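Extracellular ligand-binding receptor (Verminephrobacter eiseniae, PDB 4M88) probably serves as the extracellular solute-binding component of an ABC transporter, capturing an amino acid or related small ligand for uptake. Local coordinates at residues F256-P259 against N260-M263. Residues are numbered along the deposited sequence; the frame is centred on the assembly and turned at random.
Sequences FPDP and NDKM. With GOL (glycerol), chain D.
D258 and D261 are the two ends of a type I beta turn, with P259 and N260 at its corners. The closing backbone bond, from D261 N to D258 O, is weak at 3.4 Å. A firmer bond lies inside the turn: N260 N donates to D258 OD1 over 2.7 Å, with an N-H...O angle of 151°. An aspartate side chain accepting from the amide two residues on makes this an Asx turn nested in the beta turn. D258 has its CG anti to the backbone N, which turns OD1 toward the backbone N of N260; that N-H meets OD1 on the anti side, 29° out of the carboxylate plane. The turn lies in the loop from strand 250-254 to helix 265-277, in the lobe of this leucine-binding-protein-type fold built round the mixed sheet. Q267 and Q271 of that helix tie the loop down, Q267 by a bond to D258 O and Q271 by bonds to P259 O and D261 O. D261 OD2 stands over the opposite face of the D258 carboxylate from N260 N, 3.8 Å from D258 OD1; the nearby like charges would tend to raise the proton affinity of both, an effect the hydrogen bonds to D258 probably offset. A glycerol, probably from the crystallisation liquor, bridges the turn: its O1 lies 2.9 Å from both D258 OD1 and D258 OD2. The same O1 takes a nearly straight bond (170°) from N260 ND2. N260 ND2 also bonds Y284 O, while D258 OD2 is also hydrogen-bonded to the hydroxyl of the C-terminal Y357.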
loop_
_atom_site.group_PDB
_atom_site.type_symbol
_atom_site.label_atom_id
_atom_site.label_comp_id
_atom_site.label_asym_id
_atom_site.label_seq_id
_atom_site.Cartn_x
_atom_site.Cartn_y
_atom_site.Cartn_z
ATOM N N PHE A 256 3.047 7.492 -2.186
ATOM C CA PHE A 256 3.893 7.644 -3.367
ATOM C C PHE A 256 3.436 8.883 -4.115
ATOM O O PHE A 256 2.296 9.331 -3.913
ATOM C CB PHE A 256 3.725 6.419 -4.273
ATOM C CG PHE A 256 4.079 5.128 -3.612
ATOM C CD1 PHE A 256 5.410 4.787 -3.412
ATOM C CD2 PHE A 256 3.087 4.253 -3.176
ATOM C CE1 PHE A 256 5.755 3.593 -2.800
ATOM C CE2 PHE A 256 3.424 3.057 -2.561
ATOM C CZ PHE A 256 4.763 2.727 -2.375
ATOM N N PRO A 257 4.300 9.434 -4.992
ATOM C CA PRO A 257 3.862 10.545 -5.852
ATOM C C PRO A 257 2.669 10.113 -6.689
ATOM O O PRO A 257 2.440 8.917 -6.878
ATOM C CB PRO A 257 5.076 10.793 -6.759
ATOM C CG PRO A 257 6.255 10.301 -5.953
ATOM C CD PRO A 257 5.724 9.098 -5.203
ATOM N N ASP A 258 1.889 11.069 -7.169
ATOM C CA ASP A 258 0.688 10.712 -7.899
ATOM C C ASP A 258 1.058 9.975 -9.182
ATOM O O ASP A 258 1.933 10.423 -9.917
ATOM C CB ASP A 258 -0.134 11.960 -8.225
ATOM C CG ASP A 258 -1.502 11.609 -8.770
ATOM O OD1 ASP A 258 -1.577 11.314 -9.981
ATOM O OD2 ASP A 258 -2.481 11.604 -7.980
ATOM N N PRO A 259 0.385 8.836 -9.447
ATOM C CA PRO A 259 0.700 7.994 -10.612
ATOM C C PRO A 259 0.329 8.652 -11.938
ATOM O O PRO A 259 0.791 8.209 -12.990
ATOM C CB PRO A 259 -0.140 6.732 -10.377
ATOM C CG PRO A 259 -1.262 7.171 -9.473
ATOM C CD PRO A 259 -0.649 8.233 -8.586
ATOM N N ASN A 260 -0.479 9.706 -11.887
ATOM C CA ASN A 260 -0.918 10.359 -13.109
ATOM C C ASN A 260 -0.350 11.756 -13.348
ATOM O O ASN A 260 -0.656 12.388 -14.359
ATOM C CB ASN A 260 -2.451 10.386 -13.164
ATOM C CG ASN A 260 -3.034 8.998 -13.300
ATOM O OD1 ASN A 260 -2.829 8.338 -14.318
ATOM N ND2 ASN A 260 -3.750 8.539 -12.268
ATOM N N ASP A 261 0.479 12.236 -12.427
ATOM C CA ASP A 261 1.128 13.535 -12.609
ATOM C C ASP A 261 2.530 13.336 -13.180
ATOM O O ASP A 261 3.064 12.224 -13.154
ATOM C CB ASP A 261 1.163 14.329 -11.298
ATOM C CG ASP A 261 -0.207 14.874 -10.902
ATOM O OD1 ASP A 261 -1.012 15.192 -11.810
ATOM O OD2 ASP A 261 -0.478 14.989 -9.683
ATOM N N LYS A 262 3.120 14.405 -13.699
ATOM C CA LYS A 262 4.358 14.288 -14.463
ATOM C C LYS A 262 5.499 15.127 -13.902
ATOM O O LYS A 262 6.474 15.409 -14.596
ATOM C CB LYS A 262 4.103 14.657 -15.923
ATOM C CG LYS A 262 4.071 13.458 -16.843
ATOM C CD LYS A 262 3.159 13.676 -18.040
ATOM C CE LYS A 262 3.742 13.018 -19.286
ATOM N NZ LYS A 262 4.306 11.660 -18.998
HETATM N N MSE A 263 5.375 15.505 -12.637
HETATM C CA MSE A 263 6.335 16.392 -11.973
HETATM C C MSE A 263 7.745 15.809 -11.793
HETATM O O MSE A 263 8.743 16.487 -12.038
HETATM C CB MSE A 263 5.759 16.790 -10.613
HETATM C CG MSE A 263 6.708 17.514 -9.682
HETATM SE SE MSE A 263 5.662 18.422 -8.314
HETATM C CE MSE A 263 4.396 19.307 -9.511
HETATM C C1 GOL D . -4.666 9.516 -8.461
HETATM O O1 GOL D . -4.172 9.958 -9.706
HETATM C C2 GOL D . -5.654 8.363 -8.653
HETATM O O2 GOL D . -6.277 8.130 -7.404
HETATM C C3 GOL D . -6.714 8.722 -9.701
HETATM O O3 GOL D . -7.634 7.654 -9.851
#